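Local coordinates for putative NAD dependent dehydrogenase (Micromonospora echinospora, PDB 6NOR), which binds NAD and probably works as an NAD-dependent oxidoreductase in the biosynthesis of the antibiotic gentamicin, at residues 152-157 with 270-275; 170-175 with 203-208; 237-242 with 247-252. All coordinates share one frame; numbering follows the deposited sequence.

Overall arrangement
All three contacts belong to the C-terminal GFO/IDH/MocA domain and reach its large mixed sheet. Contact 1 sets helix 149-157 on the edge strand 270-275; contact 2 sets helix 199-209 on strand 167-175; contact 3 joins strands 234-241 and 246-252. Strands 167-175 and 246-252 are neighbours, so contacts 2 and 3 adjoin, with centres about 7 Å apart. The centre of contact 1 lies about 12 Å from that of contact 2 and about 18 Å from that of contact 3. Along the chain, contact 1 closes a loop holding the other two in series. Together they exemplify a helix-backed sheet whose edge strand and other face also meet further subunits of the four-chain assembly.

Contact 1 (152-157 with 270-275); sequences VRAHEL and GLVTAD
Val272 is the bump of this contact, and the hollow that receives it lies between Ala154 and Leu157, residues three apart, about one turn of the helix. With CG1 anti to the backbone N (chi1 -178°) and CG2 beside it, one methyl is directed at Ala154 and the other at Leu157. CG1 rests on the backbone at Ala154, 3.8 Å from that residue's O and 4.1 Å from its CB. CG2 takes the other branch of the fork and lies 3.9 Å from Leu157 CB. The leucine thus meets the valine through the root of its side chain; CG, anti to the carbonyl carbon, carries the branched end onward, and Leu157 also packs on Pro303 of the second subunit.

Helix 152-157 and strand 270-275 run almost exactly antiparallel, at 175°, with axes 8.4 Å apart. This is helix-on-sheet packing at the edge of the mixed sheet of the GFO/IDH/MocA C-terminal domain, and the strand is outermost only within its own chain: residues 270-274 form an antiparallel ladder with a strand of the second subunit, carrying the sheet across the interface.

Further along the strand the surface is lower. Ala274 offers just a methyl, and the helix answers with another, Ala154 CB lying 3.9 Å from Ala274 CB. Small groups on both sides bring the backbones nearest here, with CA of Ala154 and CA of Ala274 6.6 Å apart. The far side of the helix is used as well, where the ring of His155 stacks with that of Trp208.

Contact 2 (170-175 with 203-208); sequences VRVAFR and VELCRW
Val170 and Cys206 mark where strand 170-175 and helix 203-208 lie closest in backbone, with their CA atoms 6.3 Å apart. The two segments run roughly antiparallel, at 158°, and their axes approach to 8.1 Å, with no hydrogen bond between them. Everything is carried by four buried side chains.

Cys206 SG sits over the strand and touches a methyl of each of two valines two residues apart. It lies 3.6 Å from Val172 CG2 and 4.0 Å from Val170 CG1. The second of these methyls reaches the sulfur because CG1 of Val170 is placed between its own backbone N and carbonyl carbon (chi1 61°). Val172 is shared more widely. Its CG2 also lies 3.9 Å from Leu205 CB, while CG1 meets the far end of the leucine, 4.1 Å from Leu205 CD1. The valine thus touches the leucine at both its root and its end, and the two side chains cross at about a right angle.

Between the valines, Arg171 points away from the helix, and on that side both it and Arg175 form salt bridges to Asp250. Cys206 also packs on Cys249 of the adjoining strand 246-252, and Leu205 on Val146. The side chain of Leu205 lies about 8 Å from that of Asn144, an NAD-binding residue, and about 10 Å from the bound NAD. A helix laid by small apolar contacts on one face of an open mixed sheet is typical of the GFO/IDH/MocA C-terminal domain.

Contact 3 (237-242 with 247-252); sequences VLIEFA and GQCDVS
A beta hairpin, strands 234-241 and 246-252, sets Val237 against Cys249 and Ile239 against Gly247, two hydrogen-bonded antiparallel pairs, with Leu238 and Gln248 as the non-hydrogen-bonded pair between them. Val237 N reaches Cys249 O at 2.9 Å, and Cys249 N returns to Val237 O at 3.0 Å. Nearer the turn, Gly247 N meets Ile239 O at 2.8 Å in a nearly straight bond, 173° at the hydrogen. Its counterpart, from Ile239 N to Gly247 O, is equally short, but the donor stands 35° out of the carbonyl plane.

On the face of the sheet carrying Val237, Ile239 and Cys249, the end of the isoleucine runs along to the cysteine, CD1 lying 4.0 Å from Cys249 SG. CG2 of the same isoleucine leans over the Phe241 ring, 3.8 Å above its plane and toward the rim. With CG anti to the carbonyl carbon (chi1 -66°), the ring turns back along the hairpin and presents its edge to the other strand, CE2 lying 4.0 Å from Gly247 CA. This face is backed by helix 199-209, on which Cys249 packs.

On the other face, Leu238 and Gln248 lie side by side and point the same way, CD2 of the leucine 4.1 Å from CG of the glutamine. Both pack on Val236 of the third subunit. Gln248 NE2 donates to Asp250 OD2 of that subunit, and Asp250 OD2 of this chain accepts the matching bond from its Gln248 NE2. The hairpin is thus a two-faced piece of the GFO/IDH/MocA C-terminal sheet, between a helix and a subunit interface.

Contact 1 (152-157 with 270-275)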
loop_
_atom_site.group_PDB
_atom_site.type_symbol
_atom_site.label_atom_id
_atom_site.label_comp_id
_atom_site.label_asym_id
_atom_site.label_seq_id
_atom_site.Cartn_x
_atom_site.Cartn_y
_atom_site.Cartn_z
ATOM N N VAL A 152 -8.556 15.633 10.033
ATOM C CA VAL A 152 -9.662 16.547 9.843
ATOM C C VAL A 152 -10.426 16.196 8.576
ATOM O O VAL A 152 -11.646 16.071 8.588
ATOM C CB VAL A 152 -9.170 18.006 9.777
ATOM C CG1 VAL A 152 -10.268 18.912 9.320
ATOM C CG2 VAL A 152 -8.655 18.444 11.140
ATOM N N ARG A 153 -9.692 16.006 7.488
ATOM C CA ARG A 153 -10.262 15.476 6.261
ATOM C C ARG A 153 -11.027 14.180 6.474
ATOM O O ARG A 153 -12.138 14.038 6.006
ATOM C CB ARG A 153 -9.168 15.243 5.230
ATOM C CG ARG A 153 -9.692 14.686 3.935
ATOM C CD ARG A 153 -10.752 15.597 3.343
ATOM N NE ARG A 153 -10.866 15.418 1.910
ATOM C CZ ARG A 153 -11.995 15.532 1.227
ATOM N NH1 ARG A 153 -13.122 15.812 1.854
ATOM N NH2 ARG A 153 -11.995 15.360 -0.086
ATOM N N ALA A 154 -10.434 13.234 7.185
ATOM C CA ALA A 154 -11.090 11.957 7.417
ATOM C C ALA A 154 -12.335 12.118 8.305
ATOM O O ALA A 154 -13.342 11.424 8.126
ATOM C CB ALA A 154 -10.115 10.972 8.042
ATOM N N HIS A 155 -12.251 13.028 9.267
ATOM C CA HIS A 155 -13.385 13.337 10.121
ATOM C C HIS A 155 -14.569 13.862 9.306
ATOM O O HIS A 155 -15.709 13.497 9.553
ATOM C CB HIS A 155 -12.968 14.352 11.189
ATOM C CG HIS A 155 -14.115 14.947 11.938
ATOM N ND1 HIS A 155 -14.640 14.379 13.079
ATOM C CD2 HIS A 155 -14.845 16.063 11.701
ATOM C CE1 HIS A 155 -15.639 15.122 13.520
ATOM N NE2 HIS A 155 -15.785 16.151 12.704
ATOM N N GLU A 156 -14.282 14.707 8.326
ATOM C CA GLU A 156 -15.301 15.250 7.427
ATOM C C GLU A 156 -16.020 14.166 6.609
ATOM O O GLU A 156 -17.241 14.207 6.467
ATOM C CB GLU A 156 -14.667 16.282 6.490
ATOM C CG GLU A 156 -15.603 16.870 5.460
ATOM C CD GLU A 156 -14.866 17.658 4.383
ATOM O OE1 GLU A 156 -15.533 18.185 3.466
ATOM O OE2 GLU A 156 -13.619 17.747 4.452
ATOM N N LEU A 157 -15.275 13.191 6.085
ATOM C CA LEU A 157 -15.894 12.066 5.360
ATOM C C LEU A 157 -16.627 11.137 6.294
ATOM O O LEU A 157 -17.605 10.526 5.908
ATOM C CB LEU A 157 -14.857 11.243 4.571
ATOM C CG LEU A 157 -13.996 12.070 3.616
ATOM C CD1 LEU A 157 -12.974 11.236 2.926
ATOM C CD2 LEU A 157 -14.865 12.776 2.617
ATOM N N GLY A 270 -20.623 2.282 4.314
ATOM C CA GLY A 270 -19.300 2.761 3.949
ATOM C C GLY A 270 -18.290 2.753 5.084
ATOM O O GLY A 270 -18.619 2.377 6.201
ATOM N N LEU A 271 -17.057 3.158 4.787
ATOM C CA LEU A 271 -16.013 3.227 5.797
ATOM C C LEU A 271 -14.988 4.295 5.468
ATOM O O LEU A 271 -14.855 4.704 4.323
ATOM C CB LEU A 271 -15.323 1.868 5.957
ATOM C CG LEU A 271 -14.534 1.289 4.778
ATOM C CD1 LEU A 271 -13.101 1.801 4.744
ATOM C CD2 LEU A 271 -14.572 -0.239 4.808
ATOM N N VAL A 272 -14.271 4.756 6.490
ATOM C CA VAL A 272 -13.204 5.718 6.304
ATOM C C VAL A 272 -11.995 5.308 7.141
ATOM O O VAL A 272 -12.151 4.937 8.285
ATOM C CB VAL A 272 -13.643 7.143 6.692
ATOM C CG1 VAL A 272 -12.521 8.134 6.434
ATOM C CG2 VAL A 272 -14.860 7.560 5.924
ATOM N N THR A 273 -10.797 5.341 6.559
ATOM C CA THR A 273 -9.576 5.066 7.309
ATOM C C THR A 273 -8.535 6.100 6.993
ATOM O O THR A 273 -8.589 6.736 5.945
ATOM C CB THR A 273 -8.951 3.662 7.022
ATOM O OG1 THR A 273 -8.397 3.629 5.706
ATOM C CG2 THR A 273 -9.970 2.521 7.206
ATOM N N ALA A 274 -7.589 6.271 7.907
ATOM C CA ALA A 274 -6.519 7.231 7.720
ATOM C C ALA A 274 -5.309 6.767 8.501
ATOM O O ALA A 274 -5.427 6.229 9.587
ATOM C CB ALA A 274 -6.948 8.629 8.147
ATOM N N ASP A 275 -4.146 6.975 7.915
ATOM C CA ASP A 275 -2.895 6.496 8.452
ATOM C C ASP A 275 -1.901 7.643 8.476
ATOM O O ASP A 275 -1.509 8.156 7.427
ATOM C CB ASP A 275 -2.392 5.333 7.589
ATOM C CG ASP A 275 -1.211 4.619 8.181
ATOM O OD1 ASP A 275 -0.374 5.267 8.845
ATOM O OD2 ASP A 275 -1.103 3.394 7.952
#

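Contact 2 (170-175 with 203-208)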
loop_
_atom_site.group_PDB
_atom_site.type_symbol
_atom_site.label_atom_id
_atom_site.label_comp_id
_atom_site.label_asym_id
_atom_site.label_seq_id
_atom_site.Cartn_x
_atom_site.Cartn_y
_atom_site.Cartn_z
ATOM N N VAL A 170 -15.533 2.029 15.468
ATOM C CA VAL A 170 -14.434 2.935 15.287
ATOM C C VAL A 170 -13.236 2.297 15.970
ATOM O O VAL A 170 -13.384 1.614 16.980
ATOM C CB VAL A 170 -14.731 4.332 15.833
ATOM C CG1 VAL A 170 -15.012 4.296 17.334
ATOM C CG2 VAL A 170 -13.570 5.267 15.532
ATOM N N ARG A 171 -12.063 2.471 15.379
ATOM C CA ARG A 171 -10.864 1.891 15.920
ATOM C C ARG A 171 -9.692 2.852 15.769
ATOM O O ARG A 171 -9.467 3.383 14.710
ATOM C CB ARG A 171 -10.548 0.568 15.234
ATOM C CG ARG A 171 -9.163 0.050 15.543
ATOM C CD ARG A 171 -9.064 -1.474 15.465
ATOM N NE ARG A 171 -7.862 -1.958 16.151
ATOM C CZ ARG A 171 -6.668 -2.021 15.578
ATOM N NH1 ARG A 171 -6.514 -1.635 14.311
ATOM N NH2 ARG A 171 -5.636 -2.471 16.261
ATOM N N VAL A 172 -8.968 3.066 16.853
ATOM C CA VAL A 172 -7.747 3.831 16.822
ATOM C C VAL A 172 -6.612 3.005 17.386
ATOM O O VAL A 172 -6.693 2.521 18.496
ATOM C CB VAL A 172 -7.836 5.126 17.630
ATOM C CG1 VAL A 172 -6.555 5.885 17.473
ATOM C CG2 VAL A 172 -9.011 5.965 17.173
ATOM N N ALA A 173 -5.560 2.842 16.597
ATOM C CA ALA A 173 -4.383 2.127 17.028
ATOM C C ALA A 173 -3.217 3.078 17.146
ATOM O O ALA A 173 -2.960 3.870 16.247
ATOM C CB ALA A 173 -4.063 0.988 16.053
ATOM N N PHE A 174 -2.517 3.029 18.264
ATOM C CA PHE A 174 -1.419 3.968 18.446
ATOM C C PHE A 174 -0.242 3.250 19.104
ATOM O O PHE A 174 -0.315 2.799 20.237
ATOM C CB PHE A 174 -1.906 5.210 19.221
ATOM C CG PHE A 174 -0.937 6.380 19.214
ATOM C CD1 PHE A 174 0.286 6.298 18.590
ATOM C CD2 PHE A 174 -1.338 7.609 19.670
ATOM C CE1 PHE A 174 1.142 7.363 18.554
ATOM C CE2 PHE A 174 -0.488 8.703 19.621
ATOM C CZ PHE A 174 0.761 8.575 19.061
ATOM N N ARG A 175 0.834 3.120 18.342
ATOM C CA ARG A 175 1.962 2.300 18.746
ATOM C C ARG A 175 3.302 2.971 18.567
ATOM O O ARG A 175 3.575 3.582 17.543
ATOM C CB ARG A 175 1.958 0.992 17.983
ATOM C CG ARG A 175 0.793 0.106 18.371
ATOM C CD ARG A 175 0.553 -0.913 17.316
ATOM N NE ARG A 175 -0.602 -1.742 17.609
ATOM C CZ ARG A 175 -1.286 -2.368 16.667
ATOM N NH1 ARG A 175 -0.922 -2.228 15.404
ATOM N NH2 ARG A 175 -2.323 -3.122 16.985
ATOM N N VAL A 203 -8.431 7.801 22.694
ATOM C CA VAL A 203 -9.796 8.017 23.171
ATOM C C VAL A 203 -10.364 9.320 22.618
ATOM O O VAL A 203 -11.504 9.361 22.205
ATOM C CB VAL A 203 -9.868 8.012 24.697
ATOM C CG1 VAL A 203 -11.236 8.448 25.147
ATOM C CG2 VAL A 203 -9.575 6.608 25.223
ATOM N N GLU A 204 -9.562 10.371 22.560
ATOM C CA GLU A 204 -10.052 11.621 22.007
ATOM C C GLU A 204 -10.421 11.447 20.518
ATOM O O GLU A 204 -11.486 11.893 20.085
ATOM C CB GLU A 204 -9.018 12.745 22.191
ATOM C CG GLU A 204 -9.552 14.147 21.884
ATOM C CD GLU A 204 -8.626 15.290 22.350
ATOM O OE1 GLU A 204 -7.447 15.028 22.663
ATOM O OE2 GLU A 204 -9.085 16.458 22.396
ATOM N N LEU A 205 -9.555 10.777 19.755
ATOM C CA LEU A 205 -9.805 10.518 18.334
ATOM C C LEU A 205 -11.054 9.689 18.112
ATOM O O LEU A 205 -11.849 10.026 17.255
ATOM C CB LEU A 205 -8.620 9.817 17.692
ATOM C CG LEU A 205 -7.431 10.748 17.493
ATOM C CD1 LEU A 205 -6.143 9.967 17.216
ATOM C CD2 LEU A 205 -7.737 11.747 16.375
ATOM N N CYS A 206 -11.231 8.619 18.891
ATOM C CA CYS A 206 -12.444 7.796 18.803
ATOM C C CYS A 206 -13.732 8.597 18.972
ATOM O O CYS A 206 -14.612 8.535 18.119
ATOM C CB CYS A 206 -12.448 6.689 19.855
ATOM S SG CYS A 206 -11.653 5.163 19.419
ATOM N N ARG A 207 -13.858 9.300 20.098
ATOM C CA ARG A 207 -15.010 10.173 20.376
ATOM C C ARG A 207 -15.315 11.074 19.217
ATOM O O ARG A 207 -16.429 11.152 18.737
ATOM C CB ARG A 207 -14.746 11.088 21.565
ATOM C CG ARG A 207 -14.840 10.503 22.899
ATOM C CD ARG A 207 -14.657 11.617 23.936
ATOM N NE ARG A 207 -15.889 12.351 24.230
ATOM C CZ ARG A 207 -16.007 13.668 24.128
ATOM N NH1 ARG A 207 -14.986 14.399 23.707
ATOM N NH2 ARG A 207 -17.148 14.256 24.432
ATOM N N TRP A 208 -14.280 11.784 18.812
ATOM C CA TRP A 208 -14.362 12.835 17.822
ATOM C C TRP A 208 -14.794 12.302 16.482
ATOM O O TRP A 208 -15.676 12.865 15.849
ATOM C CB TRP A 208 -13.012 13.517 17.715
ATOM C CG TRP A 208 -12.874 14.534 16.639
ATOM C CD1 TRP A 208 -13.617 15.678 16.473
ATOM C CD2 TRP A 208 -11.883 14.545 15.608
ATOM N NE1 TRP A 208 -13.152 16.381 15.392
ATOM C CE2 TRP A 208 -12.085 15.711 14.849
ATOM C CE3 TRP A 208 -10.846 13.677 15.252
ATOM C CZ2 TRP A 208 -11.291 16.029 13.752
ATOM C CZ3 TRP A 208 -10.054 13.997 14.159
ATOM C CH2 TRP A 208 -10.285 15.156 13.422
#

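Contact 3 (237-242 with 247-252)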
loop_
_atom_site.group_PDB
_atom_site.type_symbol
_atom_site.label_atom_id
_atom_site.label_comp_id
_atom_site.label_asym_id
_atom_site.label_seq_id
_atom_site.Cartn_x
_atom_site.Cartn_y
_atom_site.Cartn_z
ATOM N N VAL A 237 -8.718 -0.892 25.063
ATOM C CA VAL A 237 -9.969 -0.446 25.625
ATOM C C VAL A 237 -11.111 -0.738 24.663
ATOM O O VAL A 237 -11.065 -0.350 23.509
ATOM C CB VAL A 237 -9.945 1.062 25.911
ATOM C CG1 VAL A 237 -11.229 1.507 26.622
ATOM C CG2 VAL A 237 -8.709 1.433 26.720
ATOM N N LEU A 238 -12.139 -1.415 25.149
ATOM C CA LEU A 238 -13.381 -1.521 24.408
ATOM C C LEU A 238 -14.360 -0.495 24.954
ATOM O O LEU A 238 -14.760 -0.566 26.112
ATOM C CB LEU A 238 -13.960 -2.937 24.496
ATOM C CG LEU A 238 -12.979 -4.039 24.064
ATOM C CD1 LEU A 238 -13.634 -5.405 24.100
ATOM C CD2 LEU A 238 -12.397 -3.737 22.685
ATOM N N ILE A 239 -14.725 0.472 24.117
ATOM C CA ILE A 239 -15.670 1.506 24.493
ATOM C C ILE A 239 -17.052 1.253 23.911
ATOM O O ILE A 239 -17.198 1.038 22.713
ATOM C CB ILE A 239 -15.207 2.882 24.012
ATOM C CG1 ILE A 239 -13.802 3.182 24.504
ATOM C CG2 ILE A 239 -16.144 3.979 24.487
ATOM C CD1 ILE A 239 -13.267 4.469 23.912
ATOM N N GLU A 240 -18.072 1.299 24.756
ATOM C CA GLU A 240 -19.436 1.220 24.265
ATOM C C GLU A 240 -20.048 2.615 24.259
ATOM O O GLU A 240 -20.321 3.180 25.305
ATOM C CB GLU A 240 -20.255 0.259 25.119
ATOM C CG GLU A 240 -21.739 0.227 24.817
ATOM C CD GLU A 240 -22.488 -0.759 25.712
ATOM O OE1 GLU A 240 -23.623 -0.443 26.136
ATOM O OE2 GLU A 240 -21.935 -1.847 25.995
ATOM N N PHE A 241 -20.264 3.173 23.078
ATOM C CA PHE A 241 -20.951 4.447 22.976
ATOM C C PHE A 241 -22.466 4.319 23.127
ATOM O O PHE A 241 -23.027 3.245 22.983
ATOM C CB PHE A 241 -20.598 5.123 21.655
ATOM C CG PHE A 241 -19.159 5.520 21.568
ATOM C CD1 PHE A 241 -18.719 6.683 22.172
ATOM C CD2 PHE A 241 -18.233 4.711 20.916
ATOM C CE1 PHE A 241 -17.377 7.053 22.119
ATOM C CE2 PHE A 241 -16.901 5.074 20.858
ATOM C CZ PHE A 241 -16.469 6.254 21.463
ATOM N N ALA A 242 -23.112 5.441 23.412
ATOM C CA ALA A 242 -24.536 5.489 23.727
ATOM C C ALA A 242 -25.444 5.025 22.585
ATOM O O ALA A 242 -26.452 4.386 22.820
ATOM C CB ALA A 242 -24.913 6.903 24.144
ATOM N N GLY A 247 -16.194 1.196 20.112
ATOM C CA GLY A 247 -14.891 1.762 19.887
ATOM C C GLY A 247 -13.810 0.848 20.416
ATOM O O GLY A 247 -13.999 0.131 21.395
ATOM N N GLN A 248 -12.673 0.853 19.736
ATOM C CA GLN A 248 -11.493 0.162 20.221
ATOM C C GLN A 248 -10.309 1.128 20.254
ATOM O O GLN A 248 -10.080 1.869 19.307
ATOM C CB GLN A 248 -11.143 -1.028 19.338
ATOM C CG GLN A 248 -12.272 -1.948 19.003
ATOM C CD GLN A 248 -11.906 -2.908 17.884
ATOM O OE1 GLN A 248 -10.786 -3.408 17.823
ATOM N NE2 GLN A 248 -12.844 -3.150 16.984
ATOM N N CYS A 249 -9.560 1.109 21.344
ATOM C CA CYS A 249 -8.290 1.816 21.400
ATOM C C CYS A 249 -7.207 0.811 21.714
ATOM O O CYS A 249 -7.227 0.169 22.757
ATOM C CB CYS A 249 -8.323 2.919 22.445
ATOM S SG CYS A 249 -9.656 4.064 22.126
ATOM N N ASP A 250 -6.289 0.654 20.775
ATOM C CA ASP A 250 -5.184 -0.283 20.885
ATOM C C ASP A 250 -3.918 0.556 21.030
ATOM O O ASP A 250 -3.550 1.264 20.112
ATOM C CB ASP A 250 -5.153 -1.179 19.640
ATOM C CG ASP A 250 -4.074 -2.254 19.678
ATOM O OD1 ASP A 250 -3.038 -2.087 20.358
ATOM O OD2 ASP A 250 -4.253 -3.268 18.967
ATOM N N VAL A 251 -3.275 0.520 22.190
ATOM C CA VAL A 251 -2.058 1.301 22.378
ATOM C C VAL A 251 -0.922 0.453 22.922
ATOM O O VAL A 251 -1.138 -0.511 23.625
ATOM C CB VAL A 251 -2.286 2.501 23.316
ATOM C CG1 VAL A 251 -3.395 3.421 22.764
ATOM C CG2 VAL A 251 -2.577 2.038 24.747
ATOM N N SER A 252 0.302 0.814 22.583
ATOM C CA SER A 252 1.444 0.020 22.975
ATOM C C SER A 252 2.711 0.838 22.971
ATOM O O SER A 252 2.909 1.667 22.092
ATOM C CB SER A 252 1.613 -1.177 22.039
ATOM O OG SER A 252 2.770 -1.910 22.377
#